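Local atomic coordinates of dihydropteroate synthase (Mycobacterium smegmatis, PDB entry 6OMZ), a protein that probably catalyses the condensation of para-aminobenzoate with 6-hydroxymethyl-7,8-dihydropterin diphosphate to give 7,8-dihydropteroate, a precursor of folates. Residues H118-G126 with V141-R149; M25-D33 with R46-L54. The protein carries 1 engineered substitution. One frame throughout, in Å; residues are numbered along the deposited sequence.

Both contacts belong to the same eight-stranded parallel barrel, and their centres lie about 20 Å apart. Contact 2 sets the first strand, 23-29, against helix 44-56 on the outside of the barrel; contact 1 joins two later neighbours, strands 119-122 and 143-146. They meet inside the barrel, where Met25 CE packs 3.7 Å from Ile144 CD1. The bound pterin monophosphate lies at the C-terminal ends of the strands. Contact 1 holds it directly, Asn121 OD1 accepting from PMM N2 at 2.9 Å, whereas contact 2 comes near it through the side chain of Val27, about 4 Å from the ligand at the nearest atoms.

Contact 1 (H118-G126 with V141-R149). With PMM (pterin-6-yl-methyl-monophosphate), chain D; EDO (1,2-ethanediol), chain K; EDO (1,2-ethanediol), chain G.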
loop_
_atom_site.group_PDB
_atom_site.type_symbol
_atom_site.label_atom_id
_atom_site.label_comp_id
_atom_site.label_asym_id
_atom_site.label_seq_id
_atom_site.Cartn_x
_atom_site.Cartn_y
_atom_site.Cartn_z
ATOM N N HIS A 118 -2.511 0.967 13.973
ATOM C CA HIS A 118 -1.933 2.273 14.280
ATOM C C HIS A 118 -1.762 3.175 13.069
ATOM O O HIS A 118 -1.271 4.299 13.225
ATOM C CB HIS A 118 -0.573 2.111 14.973
ATOM C CG HIS A 118 -0.676 1.748 16.422
ATOM N ND1 HIS A 118 0.386 1.239 17.139
ATOM C CD2 HIS A 118 -1.712 1.827 17.291
ATOM C CE1 HIS A 118 0.007 1.014 18.385
ATOM N NE2 HIS A 118 -1.262 1.362 18.503
ATOM N N ILE A 119 -2.114 2.709 11.870
ATOM C CA ILE A 119 -2.052 3.487 10.638
ATOM C C ILE A 119 -3.286 3.121 9.820
ATOM O O ILE A 119 -3.719 1.970 9.832
ATOM C CB ILE A 119 -0.770 3.155 9.829
ATOM C CG1 ILE A 119 0.511 3.460 10.616
ATOM C CG2 ILE A 119 -0.753 3.864 8.465
ATOM C CD1 ILE A 119 1.723 2.806 9.956
ATOM N N VAL A 120 -3.843 4.086 9.088
ATOM C CA VAL A 120 -4.950 3.834 8.164
ATOM C C VAL A 120 -4.434 4.016 6.744
ATOM O O VAL A 120 -3.866 5.065 6.418
ATOM C CB VAL A 120 -6.147 4.769 8.421
ATOM C CG1 VAL A 120 -7.247 4.519 7.363
ATOM C CG2 VAL A 120 -6.694 4.549 9.815
ATOM N N ASN A 121 -4.631 2.999 5.906
ATOM C CA ASN A 121 -4.162 2.991 4.523
ATOM C C ASN A 121 -5.383 3.034 3.600
ATOM O O ASN A 121 -6.066 2.024 3.424
ATOM C CB ASN A 121 -3.319 1.743 4.255
ATOM C CG ASN A 121 -2.877 1.649 2.811
ATOM O OD1 ASN A 121 -2.745 2.668 2.138
ATOM N ND2 ASN A 121 -2.649 0.425 2.326
ATOM N N ASP A 122 -5.638 4.193 2.989
ATOM C CA ASP A 122 -6.879 4.450 2.248
ATOM C C ASP A 122 -6.581 4.573 0.756
ATOM O O ASP A 122 -6.095 5.613 0.301
ATOM C CB ASP A 122 -7.520 5.718 2.798
ATOM C CG ASP A 122 -8.874 6.033 2.183
ATOM O OD1 ASP A 122 -9.339 5.339 1.243
ATOM O OD2 ASP A 122 -9.475 7.007 2.673
ATOM N N VAL A 123 -6.893 3.523 -0.016
ATOM C CA VAL A 123 -6.607 3.578 -1.451
ATOM C C VAL A 123 -7.457 4.627 -2.162
ATOM O O VAL A 123 -7.141 5.003 -3.297
ATOM C CB VAL A 123 -6.760 2.191 -2.129
ATOM C CG1 VAL A 123 -5.808 1.156 -1.479
ATOM C CG2 VAL A 123 -8.210 1.704 -2.118
ATOM N N SER A 124 -8.512 5.142 -1.525
ATOM C CA SER A 124 -9.262 6.227 -2.134
ATOM C C SER A 124 -8.723 7.600 -1.763
ATOM O O SER A 124 -9.223 8.605 -2.284
ATOM C CB SER A 124 -10.740 6.158 -1.734
ATOM O OG SER A 124 -10.885 6.601 -0.386
ATOM N N GLY A 125 -7.737 7.673 -0.870
ATOM C CA GLY A 125 -7.219 8.958 -0.433
ATOM C C GLY A 125 -8.242 9.847 0.242
ATOM O O GLY A 125 -8.176 11.072 0.095
ATOM N N GLY A 126 -9.188 9.262 0.979
ATOM C CA GLY A 126 -10.233 10.009 1.646
ATOM C C GLY A 126 -11.436 10.349 0.797
ATOM O O GLY A 126 -12.378 10.970 1.311
ATOM N N VAL A 141 -3.571 9.287 14.356
ATOM C CA VAL A 141 -2.643 8.280 13.856
ATOM C C VAL A 141 -2.323 8.630 12.411
ATOM O O VAL A 141 -3.026 9.449 11.789
ATOM C CB VAL A 141 -3.221 6.845 13.980
ATOM C CG1 VAL A 141 -3.445 6.467 15.453
ATOM C CG2 VAL A 141 -4.506 6.716 13.155
ATOM N N PRO A 142 -1.258 8.060 11.840
ATOM C CA PRO A 142 -0.924 8.380 10.449
ATOM C C PRO A 142 -2.001 7.926 9.474
ATOM O O PRO A 142 -2.687 6.919 9.677
ATOM C CB PRO A 142 0.396 7.633 10.214
ATOM C CG PRO A 142 1.001 7.523 11.568
ATOM C CD PRO A 142 -0.178 7.290 12.489
ATOM N N TRP A 143 -2.137 8.690 8.391
ATOM C CA TRP A 143 -3.108 8.414 7.339
ATOM C C TRP A 143 -2.360 8.396 6.014
ATOM O O TRP A 143 -1.730 9.396 5.648
ATOM C CB TRP A 143 -4.210 9.480 7.339
ATOM C CG TRP A 143 -5.413 9.227 6.446
ATOM C CD1 TRP A 143 -5.744 8.067 5.795
ATOM C CD2 TRP A 143 -6.437 10.177 6.120
ATOM N NE1 TRP A 143 -6.915 8.240 5.090
ATOM C CE2 TRP A 143 -7.360 9.524 5.272
ATOM C CE3 TRP A 143 -6.665 11.516 6.465
ATOM C CZ2 TRP A 143 -8.493 10.165 4.767
ATOM C CZ3 TRP A 143 -7.798 12.152 5.966
ATOM C CH2 TRP A 143 -8.699 11.472 5.122
ATOM N N ILE A 144 -2.400 7.255 5.322
ATOM C CA ILE A 144 -1.810 7.115 3.993
ATOM C C ILE A 144 -2.882 7.443 2.964
ATOM O O ILE A 144 -3.915 6.763 2.896
ATOM C CB ILE A 144 -1.260 5.693 3.769
ATOM C CG1 ILE A 144 -0.148 5.366 4.777
ATOM C CG2 ILE A 144 -0.720 5.538 2.336
ATOM C CD1 ILE A 144 0.166 3.864 4.892
ATOM N N LEU A 145 -2.626 8.470 2.145
ATOM C CA LEU A 145 -3.526 8.892 1.077
ATOM C C LEU A 145 -2.971 8.397 -0.256
ATOM O O LEU A 145 -1.983 8.937 -0.757
ATOM C CB LEU A 145 -3.668 10.414 1.063
ATOM C CG LEU A 145 -4.146 11.063 2.365
ATOM C CD1 LEU A 145 -3.869 12.558 2.341
ATOM C CD2 LEU A 145 -5.637 10.796 2.566
ATOM N N MET A 146 -3.610 7.385 -0.842
ATOM C CA MET A 146 -3.195 6.887 -2.146
ATOM C C MET A 146 -3.921 7.622 -3.264
ATOM O O MET A 146 -5.088 7.996 -3.131
ATOM C CB MET A 146 -3.466 5.387 -2.274
ATOM C CG MET A 146 -2.590 4.715 -3.324
ATOM S SD MET A 146 -3.215 3.089 -3.829
ATOM C CE MET A 146 -4.578 3.605 -4.886
ATOM N N HIS A 147 -3.226 7.812 -4.382
ATOM C CA HIS A 147 -3.810 8.497 -5.531
ATOM C C HIS A 147 -4.589 7.517 -6.401
ATOM O O HIS A 147 -4.020 6.563 -6.937
ATOM C CB HIS A 147 -2.755 9.178 -6.394
ATOM C CG HIS A 147 -3.354 9.931 -7.536
ATOM N ND1 HIS A 147 -3.704 9.326 -8.723
ATOM C CD2 HIS A 147 -3.729 11.229 -7.645
ATOM C CE1 HIS A 147 -4.248 10.223 -9.525
ATOM N NE2 HIS A 147 -4.274 11.387 -8.897
ATOM N N TRP A 148 -5.870 7.798 -6.609
ATOM C CA TRP A 148 -6.664 6.985 -7.525
ATOM C C TRP A 148 -7.770 7.882 -8.057
ATOM O O TRP A 148 -8.715 8.186 -7.324
ATOM C CB TRP A 148 -7.233 5.763 -6.811
ATOM C CG TRP A 148 -8.056 4.848 -7.671
ATOM C CD1 TRP A 148 -8.287 4.955 -9.018
ATOM C CD2 TRP A 148 -8.744 3.676 -7.238
ATOM N NE1 TRP A 148 -9.081 3.919 -9.444
ATOM C CE2 TRP A 148 -9.383 3.122 -8.371
ATOM C CE3 TRP A 148 -8.886 3.034 -5.998
ATOM C CZ2 TRP A 148 -10.147 1.949 -8.304
ATOM C CZ3 TRP A 148 -9.659 1.876 -5.929
ATOM C CH2 TRP A 148 -10.276 1.346 -7.077
ATOM N N ARG A 149 -7.659 8.321 -9.309
ATOM C CA ARG A 149 -8.667 9.209 -9.876
ATOM C C ARG A 149 -9.769 8.330 -10.446
ATOM O O ARG A 149 -9.551 7.591 -11.412
ATOM C CB ARG A 149 -8.087 10.135 -10.942
ATOM C CG ARG A 149 -9.103 11.215 -11.358
ATOM C CD ARG A 149 -8.659 12.002 -12.588
ATOM N NE ARG A 149 -7.462 12.802 -12.338
ATOM C CZ ARG A 149 -6.761 13.394 -13.299
ATOM N NH1 ARG A 149 -7.144 13.274 -14.565
ATOM N NH2 ARG A 149 -5.681 14.103 -13.002
HETATM N N5 PMM D . -2.258 -1.594 -3.766
HETATM C C6 PMM D . -3.265 -2.408 -3.400
HETATM C C7 PMM D . -3.879 -2.262 -2.168
HETATM N N8 PMM D . -3.565 -1.318 -1.273
HETATM N N1 PMM D . -2.309 0.497 -0.756
HETATM C C2 PMM D . -1.372 1.386 -1.077
HETATM N N2 PMM D . -1.111 2.400 -0.247
HETATM N N3 PMM D . -0.666 1.337 -2.246
HETATM C C4 PMM D . -0.835 0.389 -3.232
HETATM O O4 PMM D . -0.143 0.400 -4.244
HETATM C C4A PMM D . -1.882 -0.610 -2.932
HETATM C C8A PMM D . -2.580 -0.500 -1.666
HETATM C C9 PMM D . -3.755 -3.387 -4.427
HETATM O O10 PMM D . -2.749 -4.412 -4.644
HETATM P PA PMM D . -2.634 -5.859 -3.901
HETATM O O1P PMM D . -1.400 -6.477 -4.451
HETATM O O2P PMM D . -2.533 -5.638 -2.390
HETATM O O3P PMM D . -3.890 -6.662 -4.211
HETATM C C1 EDO K . -6.839 10.720 -3.805
HETATM O O1 EDO K . -7.049 9.426 -4.390
HETATM C C2 EDO K . -6.397 11.697 -4.887
HETATM O O2 EDO K . -7.347 11.682 -5.959
HETATM C C1 EDO G . -9.634 14.284 2.838
HETATM O O1 EDO G . -10.822 13.509 2.958
HETATM C C2 EDO G . -8.660 13.611 1.876
HETATM O O2 EDO G . -9.277 13.456 0.581
HETATM O O HOH W 1 -10.108 8.100 -5.132
#
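Val120 pairs with Pro142 and Ile144 through its backbone across two adjacent parallel strands of a TIM barrel, the ends of a beta-alpha-beta unit crossing over through helix 132-139. Val120 N donates to Pro142 O, Ile144 N to Val120 O at 2.9 Å and nearly straight, Asp122 N to Ile144 O, and Met146 N to Asp122 O. That last carbonyl also takes Gly125 N, from the opposite face of its plane, where the strand leaves in a type I turn.

Met146 runs from the strand to the ligand. Its CB rests on Val123 CA and Asp122 O, and CG approaches the pyrimidine part of the pterin. SD lies 3.5 Å from PMM N3. The bend at chi3 (76°) then brings CE to Val123, 3.3 Å from Val123 O and also against Val123 CB. Val123 in turn puts CG1 against the pterin, 3.3 Å from PMM N8, and CG2 beside the six-membered ring of Trp148.

Asn121 reads the pterin edge with its whole amide: OD1 accepts from PMM N2 and ND2 donates to PMM N1, 3.1 Å away. Ile144 CG2 packs 3.5 Å from Asn121 OD1. On the other side of the sheet, the Asp122 carboxylate lies nearly coplanar with the Trp143 ring, 20° apart, and Leu145 CD2 sits over one face of that indole. Asp122 organises the turn: OD1 accepts from Ser124 OG and, in an Asx turn, from Ser124 N, while Gly126 N donates to Asp122 OD2 from above the carboxylate plane, at 2.8 Å.

Contact 2 (M25-D33 with R46-L54); sequences MGVVNVTQD and RAVEHGLAL
Val28 supplies most of the apolar contact between strand 25-29 and helix 46-54, whose axes run almost antiparallel, at 171°, and approach to 8.5 Å. Its two methyls divide the helix surface: CG1 meets Ala47, while CG2 rests on the backbone of Gly51, at its N and 3.7 Å from Gly51 CA, and also touches Leu54 CD1. Leu54 reaches across to the strand itself, CD1 lying 3.8 Å from Gly26 C and beside Val27 O. Farther along, Val30 CG2 adds a contact to Ala47 CB.

Aromatic packing is limited to a CH-pi contact, with Val28 CG2 over one face of the His50 imidazole, 4.2 Å from the ring centroid and offset toward its rim.

The polar link is a side-chain hydrogen bond. His50 ND1 donates to Asp33 OD2 at 2.8 Å, with the acceptor near the ring plane and the proton arriving on the syn side of the carboxylate. The two planes are 50° apart. With CG anti to the backbone N (chi1 -172°), His50 extends toward Asp33, and the bond and the methyl together probably restrict rotation of its ring. Arg46 passes its guanidinium by the end of the short helix, one face toward Asp33 O.

Within segment 25-33, Asn29 is the N-cap of helix 30-35: its OD1 accepts from Gln32 N at 2.9 Å. At its C-terminal end the strand thus passes directly into a helix capped at the helix N-terminus, while helix 44-56 returns along the outer side of the strand, the beta-alpha packing of a TIM barrel.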
loop_
_atom_site.group_PDB
_atom_site.type_symbol
_atom_site.label_atom_id
_atom_site.label_comp_id
_atom_site.label_asym_id
_atom_site.label_seq_id
_atom_site.Cartn_x
_atom_site.Cartn_y
_atom_site.Cartn_z
ATOM N N MET A 25 6.563 -2.566 4.358
ATOM C CA MET A 25 5.190 -2.863 4.742
ATOM C C MET A 25 4.772 -4.164 4.061
ATOM O O MET A 25 4.595 -4.199 2.840
ATOM C CB MET A 25 4.279 -1.701 4.350
ATOM C CG MET A 25 2.794 -1.946 4.571
ATOM S SD MET A 25 1.793 -0.627 3.850
ATOM C CE MET A 25 2.042 0.692 5.043
ATOM N N GLY A 26 4.614 -5.231 4.847
ATOM C CA GLY A 26 4.159 -6.514 4.311
ATOM C C GLY A 26 2.640 -6.656 4.345
ATOM O O GLY A 26 1.988 -6.292 5.320
ATOM N N VAL A 27 2.090 -7.224 3.273
ATOM C CA VAL A 27 0.643 -7.272 3.051
ATOM C C VAL A 27 0.076 -8.580 3.591
ATOM O O VAL A 27 0.558 -9.664 3.246
ATOM C CB VAL A 27 0.316 -7.133 1.554
ATOM C CG1 VAL A 27 -1.192 -7.343 1.303
ATOM C CG2 VAL A 27 0.728 -5.781 1.041
ATOM N N VAL A 28 -0.972 -8.480 4.407
ATOM C CA VAL A 28 -1.784 -9.625 4.814
ATOM C C VAL A 28 -3.227 -9.283 4.457
ATOM O O VAL A 28 -3.840 -8.422 5.099
ATOM C CB VAL A 28 -1.650 -9.942 6.310
ATOM C CG1 VAL A 28 -2.608 -11.071 6.719
ATOM C CG2 VAL A 28 -0.203 -10.317 6.657
ATOM N N ASN A 29 -3.764 -9.922 3.422
ATOM C CA ASN A 29 -5.179 -9.774 3.094
ATOM C C ASN A 29 -5.896 -11.025 3.588
ATOM O O ASN A 29 -5.634 -12.133 3.105
ATOM C CB ASN A 29 -5.406 -9.550 1.601
ATOM C CG ASN A 29 -6.844 -9.167 1.299
ATOM O OD1 ASN A 29 -7.746 -9.998 1.398
ATOM N ND2 ASN A 29 -7.067 -7.903 0.951
ATOM N N VAL A 30 -6.770 -10.839 4.581
ATOM C CA VAL A 30 -7.406 -11.963 5.260
ATOM C C VAL A 30 -8.285 -12.729 4.296
ATOM O O VAL A 30 -8.370 -13.961 4.355
ATOM C CB VAL A 30 -8.218 -11.473 6.471
ATOM C CG1 VAL A 30 -8.826 -12.668 7.215
ATOM C CG2 VAL A 30 -7.335 -10.655 7.390
ATOM N N THR A 31 -8.961 -12.010 3.399
ATOM C CA THR A 31 -9.844 -12.665 2.447
ATOM C C THR A 31 -9.039 -13.482 1.449
ATOM O O THR A 31 -9.368 -14.644 1.167
ATOM C CB THR A 31 -10.707 -11.620 1.739
ATOM O OG1 THR A 31 -11.649 -11.072 2.675
ATOM C CG2 THR A 31 -11.458 -12.245 0.576
ATOM N N GLN A 32 -7.969 -12.895 0.908
ATOM C CA GLN A 32 -7.142 -13.640 -0.037
ATOM C C GLN A 32 -6.463 -14.828 0.641
ATOM O O GLN A 32 -6.453 -15.941 0.097
ATOM C CB GLN A 32 -6.110 -12.715 -0.683
ATOM C CG GLN A 32 -5.600 -13.210 -2.038
ATOM C CD GLN A 32 -6.679 -13.198 -3.117
ATOM O OE1 GLN A 32 -7.380 -14.191 -3.325
ATOM N NE2 GLN A 32 -6.817 -12.069 -3.804
ATOM N N ASP A 33 -5.910 -14.623 1.841
ATOM C CA ASP A 33 -5.295 -15.739 2.558
ATOM C C ASP A 33 -6.288 -16.866 2.789
ATOM O O ASP A 33 -5.932 -18.043 2.679
ATOM C CB ASP A 33 -4.719 -15.273 3.892
ATOM C CG ASP A 33 -3.447 -14.471 3.724
ATOM O OD1 ASP A 33 -2.983 -14.311 2.568
ATOM O OD2 ASP A 33 -2.916 -13.997 4.749
ATOM N N ARG A 46 -4.517 -18.524 9.953
ATOM C CA ARG A 46 -3.620 -18.511 8.799
ATOM C C ARG A 46 -3.121 -17.101 8.517
ATOM O O ARG A 46 -1.936 -16.901 8.221
ATOM C CB ARG A 46 -4.323 -19.084 7.566
ATOM C CG ARG A 46 -3.374 -19.409 6.413
ATOM C CD ARG A 46 -3.929 -19.015 5.050
ATOM N NE ARG A 46 -4.823 -20.013 4.466
ATOM C CZ ARG A 46 -4.529 -20.761 3.403
ATOM N NH1 ARG A 46 -3.357 -20.636 2.794
ATOM N NH2 ARG A 46 -5.416 -21.633 2.944
ATOM N N ALA A 47 -4.014 -16.107 8.607
ATOM C CA ALA A 47 -3.610 -14.726 8.360
ATOM C C ALA A 47 -2.677 -14.227 9.452
ATOM O O ALA A 47 -1.712 -13.506 9.171
ATOM C CB ALA A 47 -4.843 -13.820 8.252
ATOM N N VAL A 48 -2.940 -14.604 10.704
ATOM C CA VAL A 48 -2.048 -14.204 11.787
ATOM C C VAL A 48 -0.663 -14.818 11.596
ATOM O O VAL A 48 0.359 -14.135 11.738
ATOM C CB VAL A 48 -2.655 -14.578 13.149
ATOM C CG1 VAL A 48 -1.597 -14.504 14.243
ATOM C CG2 VAL A 48 -3.836 -13.666 13.462
ATOM N N GLU A 49 -0.605 -16.118 11.280
ATOM C CA GLU A 49 0.699 -16.738 11.057
ATOM C C GLU A 49 1.406 -16.118 9.861
ATOM O O GLU A 49 2.638 -16.020 9.844
ATOM C CB GLU A 49 0.552 -18.248 10.860
ATOM C CG GLU A 49 0.089 -18.998 12.107
ATOM C CD GLU A 49 1.060 -18.887 13.277
ATOM O OE1 GLU A 49 2.280 -18.705 13.045
ATOM O OE2 GLU A 49 0.598 -18.985 14.435
ATOM N N HIS A 50 0.639 -15.697 8.854
ATOM C CA HIS A 50 1.215 -14.985 7.717
ATOM C C HIS A 50 1.883 -13.688 8.170
ATOM O O HIS A 50 3.048 -13.425 7.842
ATOM C CB HIS A 50 0.120 -14.708 6.681
ATOM C CG HIS A 50 0.632 -14.148 5.391
ATOM N ND1 HIS A 50 -0.196 -13.591 4.445
ATOM C CD2 HIS A 50 1.886 -14.072 4.885
ATOM C CE1 HIS A 50 0.523 -13.187 3.413
ATOM N NE2 HIS A 50 1.788 -13.476 3.652
ATOM N N GLY A 51 1.168 -12.884 8.954
ATOM C CA GLY A 51 1.742 -11.650 9.473
ATOM C C GLY A 51 2.961 -11.887 10.347
ATOM O O GLY A 51 3.962 -11.178 10.234
ATOM N N LEU A 52 2.900 -12.893 11.222
ATOM C CA LEU A 52 4.070 -13.226 12.036
ATOM C C LEU A 52 5.266 -13.597 11.166
ATOM O O LEU A 52 6.415 -13.247 11.485
ATOM C CB LEU A 52 3.730 -14.368 12.989
ATOM C CG LEU A 52 2.714 -14.076 14.094
ATOM C CD1 LEU A 52 2.442 -15.341 14.884
ATOM C CD2 LEU A 52 3.241 -12.976 15.015
ATOM N N ALA A 53 5.018 -14.320 10.068
ATOM C CA ALA A 53 6.105 -14.731 9.183
ATOM C C ALA A 53 6.707 -13.535 8.451
ATOM O O ALA A 53 7.918 -13.502 8.189
ATOM C CB ALA A 53 5.599 -15.761 8.177
ATOM N N LEU A 54 5.873 -12.566 8.074
ATOM C CA LEU A 54 6.384 -11.367 7.419
ATOM C C LEU A 54 7.207 -10.524 8.383
ATOM O O LEU A 54 8.223 -9.933 7.992
ATOM C CB LEU A 54 5.226 -10.550 6.850
ATOM C CG LEU A 54 4.379 -11.248 5.785
ATOM C CD1 LEU A 54 3.348 -10.265 5.244
ATOM C CD2 LEU A 54 5.260 -11.783 4.651
#